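Local coordinates for putative diflavin flavoprotein A 5 (Nostoc sp. PCC 7120, PDB 4FEK), which probably passes electrons from NADH to oxygen, reducing it to water, this chain being only its N-terminal metallo-beta-lactamase-like module, at residues Arg7-Leu12 with Leu68-Gln73; Thr16-Leu21 with Ile169-Lys174; Tyr46-Glu49 with Ile55-Pro58; Leu138-Gly141 with Val145-Phe148; Cys161-Gln166 with Leu222-Tyr227. All blocks are in the same frame, centred on the assembly; numbering follows the deposited sequence.

Contact 1: Arg7-Leu12 with Leu68-Gln73; sequences RDVQVL and LEALQQ
Val9 and Ala70 carry this small apolar contact, in which strand 8-15 lies against helix 61-74 with no hydrogen bond between the two segments. Both residues aim their CB atoms at each other. One branch of the valine does most of the touching: Val9 CG1 is 3.7 Å from Ala70 CB, and Val9 CB is almost as near, at 3.8 Å. Val9 CG1 is trans to the backbone nitrogen (chi1 178°), which carries it toward the helix. Two residues on, Val11 points to the same side and brings CG2 to 4.4 Å from Ala70 CB, a looser touch. The alanine methyl is thus met by two valines of the strand.

Polar interactions run within the helix or away from the contact. The helix is held by its own backbone, with Gln72 N bonded to Leu68 O at 2.9 Å. Gln10, between the valines, points away from the helix; its amide oxygen meets Arg22 and its amide nitrogen the carbonyl of Asp183.

Strand 8-15 is an edge strand of the seven-stranded sheet, paired with strand 18-25. Leu21 of that neighbour touches Val9, Val11 and Ala70, while Ile66 and Thr74 of the helix extend the packing on Val9 and Val11.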
# COMPACT_ATOMS: atom_id res chain seq x y z
N ARG A 7 -2.84 12.52 -16.04
CA ARG A 7 -2.27 11.68 -14.99
C ARG A 7 -0.76 11.83 -15.00
O ARG A 7 -0.14 11.91 -16.06
CB ARG A 7 -2.66 10.22 -15.21
CG ARG A 7 -4.15 10.00 -15.20
CD ARG A 7 -4.54 8.53 -15.29
NE ARG A 7 -5.99 8.41 -15.16
CZ ARG A 7 -6.68 7.31 -15.40
NH1 ARG A 7 -6.07 6.20 -15.78
NH2 ARG A 7 -8.00 7.32 -15.24
N ASP A 8 -0.15 11.89 -13.82
CA ASP A 8 1.32 11.98 -13.74
C ASP A 8 1.82 11.18 -12.54
O ASP A 8 1.03 10.64 -11.77
CB ASP A 8 1.78 13.45 -13.66
CG ASP A 8 1.30 14.16 -12.39
OD1 ASP A 8 1.07 13.51 -11.35
OD2 ASP A 8 1.16 15.40 -12.43
N VAL A 9 3.13 11.14 -12.35
CA VAL A 9 3.68 10.49 -11.17
C VAL A 9 4.53 11.49 -10.40
O VAL A 9 5.39 12.16 -10.96
CB VAL A 9 4.50 9.22 -11.53
CG1 VAL A 9 5.10 8.60 -10.27
CG2 VAL A 9 3.62 8.23 -12.25
N GLN A 10 4.27 11.60 -9.11
CA GLN A 10 4.99 12.52 -8.26
C GLN A 10 5.99 11.70 -7.43
O GLN A 10 5.60 10.78 -6.70
CB GLN A 10 3.93 13.24 -7.40
CG GLN A 10 4.38 14.33 -6.49
CD GLN A 10 3.19 14.93 -5.75
OE1 GLN A 10 2.28 14.21 -5.33
NE2 GLN A 10 3.18 16.24 -5.61
N VAL A 11 7.28 12.01 -7.56
CA VAL A 11 8.31 11.27 -6.84
C VAL A 11 9.01 12.16 -5.80
O VAL A 11 9.38 13.28 -6.12
CB VAL A 11 9.36 10.71 -7.81
CG1 VAL A 11 10.35 9.80 -7.07
CG2 VAL A 11 8.68 9.95 -8.95
N LEU A 12 9.17 11.66 -4.58
CA LEU A 12 9.72 12.45 -3.48
C LEU A 12 10.40 11.53 -2.48
O LEU A 12 9.89 10.45 -2.18
CB LEU A 12 8.57 13.19 -2.77
CG LEU A 12 8.61 14.60 -2.18
CD1 LEU A 12 8.12 14.61 -0.72
CD2 LEU A 12 9.97 15.32 -2.29
N LEU A 68 5.85 2.76 -14.61
CA LEU A 68 7.10 2.13 -15.03
C LEU A 68 8.13 3.13 -15.56
O LEU A 68 9.33 2.99 -15.29
CB LEU A 68 6.82 1.04 -16.07
CG LEU A 68 6.07 -0.16 -15.49
CD1 LEU A 68 5.67 -1.12 -16.60
CD2 LEU A 68 6.89 -0.87 -14.41
N GLU A 69 7.67 4.12 -16.32
CA GLU A 69 8.55 5.21 -16.77
C GLU A 69 9.19 5.95 -15.59
O GLU A 69 10.40 6.17 -15.60
CB GLU A 69 7.78 6.21 -17.64
CG GLU A 69 7.26 5.60 -18.95
CD GLU A 69 6.97 6.65 -20.02
OE1 GLU A 69 7.44 7.80 -19.88
OE2 GLU A 69 6.27 6.32 -21.01
N ALA A 70 8.39 6.33 -14.59
CA ALA A 70 8.93 6.99 -13.41
C ALA A 70 9.87 6.08 -12.60
O ALA A 70 10.91 6.51 -12.08
CB ALA A 70 7.80 7.52 -12.51
N LEU A 71 9.51 4.81 -12.50
CA LEU A 71 10.28 3.86 -11.70
C LEU A 71 11.66 3.68 -12.36
O LEU A 71 12.69 3.69 -11.68
CB LEU A 71 9.55 2.52 -11.61
CG LEU A 71 10.26 1.43 -10.83
CD1 LEU A 71 10.37 1.85 -9.39
CD2 LEU A 71 9.54 0.08 -10.99
N GLN A 72 11.66 3.55 -13.69
CA GLN A 72 12.89 3.45 -14.46
C GLN A 72 13.79 4.66 -14.29
O GLN A 72 15.01 4.55 -14.36
CB GLN A 72 12.59 3.25 -15.95
CG GLN A 72 12.79 1.84 -16.45
CD GLN A 72 12.82 1.74 -17.97
OE1 GLN A 72 12.70 2.74 -18.68
NE2 GLN A 72 12.98 0.52 -18.48
N GLN A 73 13.20 5.82 -14.07
CA GLN A 73 13.98 7.02 -13.83
C GLN A 73 14.52 7.09 -12.42
O GLN A 73 15.45 7.83 -12.15
CB GLN A 73 13.18 8.28 -14.19
CG GLN A 73 12.79 8.34 -15.67
CD GLN A 73 11.84 9.48 -16.01
OE1 GLN A 73 11.42 10.24 -15.13
NE2 GLN A 73 11.50 9.60 -17.29

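Contact 2: Thr16-Leu21 with Ile169-Lys174; sequences TNTKVL and ILYTDK. With PO4 (phosphate ion), chain E.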
# COMPACT_ATOMS: atom_id res chain seq x y z
N THR A 16 15.06 8.09 5.08
CA THR A 16 16.36 7.54 4.73
C THR A 16 16.20 6.38 3.76
O THR A 16 15.53 5.40 4.07
CB THR A 16 17.14 7.08 5.97
OG1 THR A 16 17.28 8.19 6.87
CG2 THR A 16 18.52 6.56 5.57
N ASN A 17 16.78 6.52 2.57
CA ASN A 17 16.73 5.49 1.53
C ASN A 17 15.32 5.17 1.06
O ASN A 17 15.09 4.14 0.44
CB ASN A 17 17.38 4.20 2.01
CG ASN A 17 18.88 4.37 2.26
OD1 ASN A 17 19.60 5.00 1.47
ND2 ASN A 17 19.35 3.79 3.35
N THR A 18 14.39 6.08 1.30
CA THR A 18 12.99 5.82 0.95
C THR A 18 12.37 6.93 0.12
O THR A 18 12.44 8.12 0.49
CB THR A 18 12.14 5.61 2.23
OG1 THR A 18 12.82 4.71 3.11
CG2 THR A 18 10.72 5.05 1.89
N LYS A 19 11.72 6.53 -0.97
CA LYS A 19 10.97 7.44 -1.82
C LYS A 19 9.55 6.93 -2.06
O LYS A 19 9.32 5.72 -2.06
CB LYS A 19 11.62 7.56 -3.20
CG LYS A 19 13.04 8.13 -3.15
CD LYS A 19 13.61 8.27 -4.57
CE LYS A 19 14.95 9.03 -4.54
NZ LYS A 19 15.73 8.83 -5.80
N VAL A 20 8.63 7.87 -2.29
CA VAL A 20 7.27 7.54 -2.73
C VAL A 20 7.16 7.91 -4.20
O VAL A 20 7.79 8.89 -4.63
CB VAL A 20 6.15 8.24 -1.88
CG1 VAL A 20 6.25 9.77 -1.94
CG2 VAL A 20 4.74 7.80 -2.35
N LEU A 21 6.44 7.09 -4.96
CA LEU A 21 5.95 7.45 -6.28
C LEU A 21 4.43 7.51 -6.18
O LEU A 21 3.81 6.48 -5.95
CB LEU A 21 6.34 6.39 -7.32
CG LEU A 21 7.80 6.38 -7.79
CD1 LEU A 21 8.71 5.80 -6.71
CD2 LEU A 21 7.96 5.62 -9.11
N ILE A 169 8.46 3.65 9.40
CA ILE A 169 7.35 3.86 8.48
C ILE A 169 6.57 2.54 8.42
O ILE A 169 7.13 1.46 8.29
CB ILE A 169 7.83 4.24 7.07
CG1 ILE A 169 8.46 5.65 7.05
CG2 ILE A 169 6.68 4.21 6.09
CD1 ILE A 169 9.03 6.05 5.66
N LEU A 170 5.25 2.65 8.51
CA LEU A 170 4.38 1.50 8.33
C LEU A 170 3.67 1.64 6.99
O LEU A 170 2.98 2.63 6.74
CB LEU A 170 3.37 1.45 9.48
CG LEU A 170 2.40 0.28 9.41
CD1 LEU A 170 3.19 -1.00 9.60
CD2 LEU A 170 1.32 0.43 10.50
N TYR A 171 3.85 0.64 6.13
CA TYR A 171 3.25 0.60 4.79
C TYR A 171 1.91 -0.12 4.95
O TYR A 171 1.89 -1.31 5.27
CB TYR A 171 4.18 -0.13 3.81
CG TYR A 171 5.52 0.63 3.67
CD1 TYR A 171 5.68 1.62 2.70
CD2 TYR A 171 6.57 0.40 4.56
CE1 TYR A 171 6.86 2.34 2.59
CE2 TYR A 171 7.78 1.14 4.47
CZ TYR A 171 7.90 2.10 3.48
OH TYR A 171 9.07 2.83 3.38
N THR A 172 0.81 0.61 4.77
CA THR A 172 -0.49 0.13 5.21
C THR A 172 -1.43 -0.16 4.05
O THR A 172 -2.57 -0.62 4.28
CB THR A 172 -1.19 1.13 6.17
OG1 THR A 172 -1.49 2.35 5.48
CG2 THR A 172 -0.34 1.41 7.39
N ASP A 173 -0.97 0.14 2.83
CA ASP A 173 -1.73 -0.17 1.60
C ASP A 173 -3.15 0.40 1.71
O ASP A 173 -3.32 1.61 1.83
CB ASP A 173 -1.76 -1.69 1.38
CG ASP A 173 -2.29 -2.08 0.00
OD1 ASP A 173 -2.46 -1.20 -0.87
OD2 ASP A 173 -2.52 -3.30 -0.20
N LYS A 174 -4.18 -0.46 1.72
CA LYS A 174 -5.57 0.02 1.78
C LYS A 174 -5.96 0.69 3.09
O LYS A 174 -6.95 1.41 3.13
CB LYS A 174 -6.57 -1.11 1.47
CG LYS A 174 -6.51 -1.64 0.05
CD LYS A 174 -6.91 -0.58 -0.98
CE LYS A 174 -6.77 -1.12 -2.41
NZ LYS A 174 -7.39 -0.23 -3.43
P PO4 E . -7.24 -2.55 -6.49
O1 PO4 E . -6.09 -3.05 -7.37
O2 PO4 E . -8.45 -2.48 -7.36
O3 PO4 E . -7.42 -3.58 -5.41
O4 PO4 E . -6.88 -1.19 -5.97
O HOH W 1 11.34 2.86 4.79
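Thr18 meets Tyr171 and Ile169 across the interior of the metallo-beta-lactamase sandwich, where strand 18-25 of the seven-stranded sheet faces strand 169-173 of the five-stranded one. Along the first segment, Thr16 contributes its carbonyl oxygen: Thr18 OG1 donates to Thr16 O over 3.0 Å, lying well above the carbonyl plane. Thr18 itself then splits its two branches. The methyl comes head-on against the phenol, Thr18 CG2 lying at the ring edge and near its plane; its 3.1 Å from Tyr171 OH is shorter than normal packing allows and doubtful in exact value. The methyl also lies 4.3 Å from Ile169 CD1. The hydroxyl is linked to the same phenol through a water, which donates to Thr18 OG1 (2.9 Å) and lies 2.7 Å from Tyr171 OH, in the plane of the ring. The buried phenol is therefore tied to the facing sheet although no direct bond joins them. One face of the ring is covered by Ile169 CG2.

Beyond this contact, strand 169-173 leads to a phosphate, probably picked up from the crystallisation solution and hydrogen-bonded to His87, Ser89, Asn91 and Arg92. This pocket probably corresponds to the place where relatives hold their two iron ions. Lys174, bent at its second torsion (chi2 -65°), adds NZ, 2.8 Å from phosphate O4.

Contact 3: Tyr46-Glu49 with Ile55-Pro58; sequences YVIE and IIDP
Tyr46 and Ile56 form an antiparallel hydrogen-bonded pair, Tyr46 N giving to Ile56 O over 3.0 Å and Ile56 N to Tyr46 O over 2.8 Å, with N-H...O angles of 156° and 159°. The next pair, Val47 and Ile55, is non-hydrogen-bonded, and beside it Ile55 CA makes a CA-H...O contact with Tyr46 O, 3.2 Å.

The side chains are shared between the two faces of the sheet. On one, Tyr46 and Ile56 sit next to each other and touch near the backbone, CB to CB at 4.1 Å. Ile56 sends its long branch on to Ile48, whose CD1 it meets with its own CD1 at 3.8 Å as the two chains cross at a slant. The Tyr46 ring stands edge-to-face with Tyr171, and its hydroxyl is bonded to the carbonyl of Val229, so this side reaches across to the second sheet. On the other face Val47 CG2 lies 4.2 Å from Ile55 CG2. The longer branch of Ile55 takes a different course: with chi1 at 63°, CG1 is wedged between backbone nitrogen and carbonyl carbon and leads away from Val47, on the side of the sheet where Leu99 of helix 93-102 packs.

After Ile56 the chain leaves the strand at Asp57, whose OD1 accepts from the backbone of Gly86. The arrangement is a beta hairpin followed by a beta-alpha-beta crossover, as strand 53-56 runs antiparallel to 41-49 and parallel to 80-84, a passage characteristic of the metallo-beta-lactamase fold.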
# COMPACT_ATOMS: atom_id res chain seq x y z
N TYR A 46 6.19 2.61 -3.23
CA TYR A 46 7.35 3.06 -2.46
C TYR A 46 8.59 2.28 -2.87
O TYR A 46 8.49 1.15 -3.36
CB TYR A 46 7.09 2.88 -0.96
CG TYR A 46 5.90 3.68 -0.49
CD1 TYR A 46 6.06 4.97 -0.02
CD2 TYR A 46 4.61 3.16 -0.58
CE1 TYR A 46 4.96 5.74 0.40
CE2 TYR A 46 3.51 3.91 -0.18
CZ TYR A 46 3.68 5.19 0.31
OH TYR A 46 2.58 5.92 0.71
N VAL A 47 9.76 2.88 -2.67
CA VAL A 47 11.05 2.24 -2.97
C VAL A 47 11.95 2.41 -1.76
O VAL A 47 12.12 3.53 -1.27
CB VAL A 47 11.76 2.91 -4.18
CG1 VAL A 47 13.02 2.13 -4.53
CG2 VAL A 47 10.81 2.98 -5.38
N ILE A 48 12.45 1.30 -1.22
CA ILE A 48 13.45 1.37 -0.15
C ILE A 48 14.77 0.81 -0.69
O ILE A 48 14.83 -0.33 -1.16
CB ILE A 48 13.04 0.54 1.09
CG1 ILE A 48 11.68 0.99 1.63
CG2 ILE A 48 14.12 0.66 2.18
CD1 ILE A 48 11.02 -0.07 2.54
N GLU A 49 15.83 1.61 -0.60
CA GLU A 49 17.11 1.18 -1.15
C GLU A 49 18.12 0.95 -0.04
O GLU A 49 18.76 1.90 0.42
CB GLU A 49 17.68 2.24 -2.10
CG GLU A 49 16.95 2.39 -3.40
CD GLU A 49 17.58 3.44 -4.30
OE1 GLU A 49 18.60 4.05 -3.88
OE2 GLU A 49 17.05 3.67 -5.41
N ILE A 55 10.52 -2.65 -3.88
CA ILE A 55 9.41 -1.77 -4.18
C ILE A 55 8.17 -2.28 -3.45
O ILE A 55 7.98 -3.48 -3.26
CB ILE A 55 9.16 -1.59 -5.69
CG1 ILE A 55 8.79 -2.90 -6.36
CG2 ILE A 55 10.43 -1.03 -6.39
CD1 ILE A 55 8.70 -2.74 -7.90
N ILE A 56 7.33 -1.35 -3.05
CA ILE A 56 6.13 -1.72 -2.34
C ILE A 56 4.90 -1.24 -3.11
O ILE A 56 4.82 -0.06 -3.44
CB ILE A 56 6.13 -1.12 -0.94
CG1 ILE A 56 7.24 -1.76 -0.11
CG2 ILE A 56 4.73 -1.30 -0.28
CD1 ILE A 56 7.65 -1.00 1.13
N ASP A 57 4.00 -2.16 -3.43
CA ASP A 57 2.70 -1.87 -4.09
C ASP A 57 2.69 -1.14 -5.45
O ASP A 57 2.22 -0.00 -5.54
CB ASP A 57 1.76 -1.11 -3.13
CG ASP A 57 1.26 -2.01 -1.99
OD1 ASP A 57 1.02 -3.20 -2.26
OD2 ASP A 57 1.11 -1.52 -0.85
N PRO A 58 3.16 -1.81 -6.52
CA PRO A 58 3.00 -1.29 -7.89
C PRO A 58 1.50 -1.12 -8.22
O PRO A 58 0.71 -1.98 -7.84
CB PRO A 58 3.58 -2.41 -8.77
CG PRO A 58 4.42 -3.26 -7.86
CD PRO A 58 3.74 -3.17 -6.50

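Contact 4: Leu138-Gly141 with Val145-Phe148; sequences LDLG and VLKF
The Phe148 ring turns its edge to Leu138, whose CB lies in the ring plane, 3.7 Å from CE1. The other flat group, the Asp139 carboxylate, is met from above its plane: Gly141 N donates to Asp139 OD1 over 2.7 Å, closing an Asx turn. The same oxygen is 3.8 Å from Val145 CG2, so the turn packs on the paired strand. The carboxylate reaches its position because Asp139 CG is trans to the backbone nitrogen (chi1 -176°).

Between these groups runs an antiparallel ladder. Leu138 N bonds to Leu146 O at 3.1 Å, and Leu146 N to Leu138 O at 2.8 Å, while Asp139 and Val145 form the non-hydrogen-bonded pair. Leu138 and Leu146 point the same way, side by side, with CD2 to CD2 at 4.1 Å. Leu140 slants across from the turn and brings its CD2 to 3.8 Å from Leu146 CD2, making a small leucine cluster opposite the exposed Asp139.

This hairpin forms one border of the five-stranded sheet: 138-139 is an edge strand and 145-150 pairs onward with 160-164. The leucines and Phe148 face the other sheet, touching Tyr82 and Ile84 of strand 80-84, and Met132 of its edge strand 129-132 packs against Leu138 and Phe148.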
# COMPACT_ATOMS: atom_id res chain seq x y z
N LEU A 138 12.67 -9.41 6.81
CA LEU A 138 13.44 -9.29 5.59
C LEU A 138 14.42 -8.14 5.75
O LEU A 138 14.02 -6.97 5.86
CB LEU A 138 12.51 -9.03 4.40
CG LEU A 138 13.17 -8.84 3.03
CD1 LEU A 138 13.88 -10.10 2.57
CD2 LEU A 138 12.12 -8.40 2.02
N ASP A 139 15.71 -8.46 5.75
CA ASP A 139 16.73 -7.44 5.92
C ASP A 139 17.17 -6.90 4.55
O ASP A 139 17.73 -7.63 3.73
CB ASP A 139 17.91 -7.98 6.71
CG ASP A 139 18.97 -6.92 7.01
OD1 ASP A 139 18.71 -5.71 6.80
OD2 ASP A 139 20.06 -7.29 7.49
N LEU A 140 16.91 -5.62 4.32
CA LEU A 140 17.37 -4.94 3.11
C LEU A 140 18.79 -4.41 3.27
O LEU A 140 19.40 -3.91 2.30
CB LEU A 140 16.41 -3.79 2.78
CG LEU A 140 15.28 -4.01 1.78
CD1 LEU A 140 14.84 -5.43 1.74
CD2 LEU A 140 14.10 -3.05 2.04
N GLY A 141 19.31 -4.47 4.49
CA GLY A 141 20.62 -3.93 4.81
C GLY A 141 20.54 -2.48 5.26
O GLY A 141 19.47 -1.85 5.18
N VAL A 145 15.46 -3.36 8.24
CA VAL A 145 14.87 -4.65 8.52
C VAL A 145 13.35 -4.48 8.45
O VAL A 145 12.78 -3.63 9.14
CB VAL A 145 15.26 -5.17 9.90
CG1 VAL A 145 14.64 -6.54 10.15
CG2 VAL A 145 16.78 -5.22 10.05
N LEU A 146 12.71 -5.27 7.59
CA LEU A 146 11.26 -5.20 7.42
C LEU A 146 10.56 -6.21 8.30
O LEU A 146 10.87 -7.40 8.24
CB LEU A 146 10.92 -5.50 5.96
CG LEU A 146 10.82 -4.31 5.01
CD1 LEU A 146 11.72 -3.19 5.44
CD2 LEU A 146 11.07 -4.73 3.57
N LYS A 147 9.60 -5.75 9.10
CA LYS A 147 8.72 -6.63 9.86
C LYS A 147 7.40 -6.74 9.11
O LYS A 147 6.95 -5.76 8.52
CB LYS A 147 8.49 -6.07 11.26
CG LYS A 147 9.79 -5.87 12.05
CD LYS A 147 9.52 -5.65 13.54
CE LYS A 147 10.79 -5.84 14.37
NZ LYS A 147 10.54 -5.58 15.82
N PHE A 148 6.80 -7.93 9.12
CA PHE A 148 5.55 -8.16 8.38
C PHE A 148 4.38 -8.52 9.29
O PHE A 148 4.49 -9.41 10.16
CB PHE A 148 5.76 -9.23 7.31
CG PHE A 148 6.71 -8.79 6.23
CD1 PHE A 148 8.07 -9.05 6.33
CD2 PHE A 148 6.25 -8.08 5.13
CE1 PHE A 148 8.96 -8.62 5.35
CE2 PHE A 148 7.14 -7.66 4.14
CZ PHE A 148 8.48 -7.93 4.25

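Contact 5: Cys161-Gln166 with Leu222-Tyr227; sequences CTYDVQ and LQVRLY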
# COMPACT_ATOMS: atom_id res chain seq x y z
N CYS A 161 0.53 -5.47 6.23
CA CYS A 161 1.27 -4.25 6.55
C CYS A 161 2.75 -4.60 6.69
O CYS A 161 3.09 -5.70 7.11
CB CYS A 161 0.79 -3.65 7.88
SG CYS A 161 -0.85 -2.88 7.77
N THR A 162 3.62 -3.66 6.32
CA THR A 162 5.06 -3.85 6.40
C THR A 162 5.64 -2.69 7.16
O THR A 162 5.27 -1.56 6.93
CB THR A 162 5.70 -3.84 5.01
OG1 THR A 162 5.03 -4.79 4.17
CG2 THR A 162 7.20 -4.20 5.11
N TYR A 163 6.56 -2.98 8.08
CA TYR A 163 7.14 -1.95 8.93
C TYR A 163 8.66 -1.93 8.77
O TYR A 163 9.32 -2.95 8.92
CB TYR A 163 6.75 -2.22 10.39
CG TYR A 163 7.34 -1.27 11.41
CD1 TYR A 163 6.85 0.02 11.55
CD2 TYR A 163 8.37 -1.68 12.25
CE1 TYR A 163 7.38 0.89 12.51
CE2 TYR A 163 8.91 -0.82 13.22
CZ TYR A 163 8.40 0.46 13.34
OH TYR A 163 8.92 1.32 14.28
N ASP A 164 9.21 -0.77 8.44
CA ASP A 164 10.66 -0.64 8.29
C ASP A 164 11.19 -0.11 9.60
O ASP A 164 10.92 1.02 9.97
CB ASP A 164 10.99 0.30 7.13
CG ASP A 164 12.50 0.48 6.92
OD1 ASP A 164 13.30 0.17 7.83
OD2 ASP A 164 12.89 0.96 5.82
N VAL A 165 11.91 -0.94 10.32
CA VAL A 165 12.38 -0.56 11.66
C VAL A 165 13.32 0.66 11.60
O VAL A 165 13.32 1.48 12.52
CB VAL A 165 13.05 -1.74 12.40
CG1 VAL A 165 12.06 -2.89 12.55
CG2 VAL A 165 14.28 -2.20 11.68
N GLN A 166 14.06 0.82 10.51
CA GLN A 166 15.01 1.93 10.39
C GLN A 166 14.32 3.30 10.34
O GLN A 166 14.74 4.25 10.98
CB GLN A 166 15.89 1.76 9.15
CG GLN A 166 16.85 2.92 8.93
CD GLN A 166 17.85 3.04 10.06
OE1 GLN A 166 18.40 2.04 10.53
NE2 GLN A 166 18.10 4.27 10.51
N LEU A 222 3.69 -0.90 17.66
CA LEU A 222 4.72 -0.33 16.81
C LEU A 222 4.96 1.14 17.11
O LEU A 222 4.02 1.90 17.37
CB LEU A 222 4.38 -0.50 15.33
CG LEU A 222 4.33 -1.92 14.80
CD1 LEU A 222 4.06 -1.93 13.29
CD2 LEU A 222 5.63 -2.63 15.15
N GLN A 223 6.22 1.55 17.05
CA GLN A 223 6.53 2.96 17.08
C GLN A 223 6.55 3.49 15.64
O GLN A 223 7.49 3.23 14.89
CB GLN A 223 7.89 3.16 17.73
CG GLN A 223 8.22 4.59 18.04
CD GLN A 223 9.59 4.72 18.67
OE1 GLN A 223 10.39 5.58 18.28
NE2 GLN A 223 9.88 3.86 19.65
N VAL A 224 5.52 4.25 15.27
CA VAL A 224 5.32 4.66 13.87
C VAL A 224 5.36 6.18 13.69
O VAL A 224 4.66 6.92 14.37
CB VAL A 224 3.96 4.16 13.31
CG1 VAL A 224 3.85 4.46 11.81
CG2 VAL A 224 3.78 2.69 13.57
N ARG A 225 6.16 6.63 12.73
CA ARG A 225 6.26 8.05 12.41
C ARG A 225 5.42 8.42 11.20
O ARG A 225 5.08 9.58 11.02
CB ARG A 225 7.72 8.43 12.15
CG ARG A 225 8.61 8.32 13.38
CD ARG A 225 10.05 8.65 13.02
NE ARG A 225 10.83 9.00 14.20
CZ ARG A 225 11.31 10.21 14.45
NH1 ARG A 225 11.12 11.20 13.59
NH2 ARG A 225 12.00 10.43 15.57
N LEU A 226 5.10 7.44 10.36
CA LEU A 226 4.37 7.70 9.12
C LEU A 226 3.54 6.49 8.72
O LEU A 226 4.04 5.35 8.77
CB LEU A 226 5.35 8.03 7.98
CG LEU A 226 4.74 8.41 6.63
CD1 LEU A 226 4.29 9.85 6.67
CD2 LEU A 226 5.73 8.16 5.48
N TYR A 227 2.29 6.73 8.32
CA TYR A 227 1.53 5.71 7.58
C TYR A 227 1.74 5.98 6.09
O TYR A 227 1.17 6.93 5.53
CB TYR A 227 0.01 5.76 7.87
CG TYR A 227 -0.42 5.34 9.25
CD1 TYR A 227 0.34 4.45 10.01
CD2 TYR A 227 -1.62 5.79 9.79
CE1 TYR A 227 -0.07 4.05 11.27
CE2 TYR A 227 -2.04 5.39 11.06
CZ TYR A 227 -1.27 4.52 11.79
OH TYR A 227 -1.68 4.13 13.06
O HOH W 2 8.48 -0.11 17.24
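Tyr163 and the run Leu222-Val224 make the whole contact, and its tight part is gathered around the tyrosine ring. Leu222 lies over one ring face: its CD2 is 4.2 Å from the ring centroid and 14° off the normal, a CH-pi contact set somewhat toward the rim. Its other methyl, CD1, reaches the base of the ring at 3.8 Å from Tyr163 CD1, the two side chains running alongside in opposed senses. Val224 adds CG2 at 4.2 Å from Tyr163 CE1. At the far end of the ring the phenol donates to Gln223 O, which lies near the ring plane; the separation from Tyr163 OH, 2.5 Å, is very short and its exact value doubtful. Tyr163 reaches this carbonyl because its ring carbon CG is trans to the backbone nitrogen (chi1 177°), which extends the ring toward the loop 222-225.

The loose side belongs to Gln223. A water accepts from Gln223 N at 2.8 Å and donates only weakly to Tyr163 OH, 3.3 Å away, while the exposed glutamine side chain stretches away from the tyrosine, leaving its CB 4.0 Å from the hydroxyl. Its amide oxygen has a weak bond to Gln168. Past Tyr163, Asp164 OD1 accepts from Gln166 N in an Asx turn as the strand ends.

Leu170 touches Tyr163, Leu222 and Val224, for strand 169-173 lies between 160-164 and 226-229. The contact belongs to the five-stranded half of the metallo-beta-lactamase sandwich: a tyrosine of strand 160-164 reaches past strand 169-173 to the loop that leads into edge strand 226-229.

How the contacts relate
From the N terminus, contact 1 opens the first loop and closes it when helix 61-74 returns to edge strand 8-15. Contact 2 opens within that loop and closes long after it, so the two cross; it ties the seven-stranded sheet to the five-stranded one. The short hairpin of contact 3 lies inside both loops, and contact 4, a hairpin at the border of the second sheet, lies inside that of contact 2 alone. Contact 5 opens before contact 2 has closed and crosses it, joining the loop ahead of the last sheet strand to strand 160-164. Contacts 3 and 4 touch across the sandwich through Ile48 and Leu140, while contacts 4 and 5 meet where strand 145-150 pairs with 160-164.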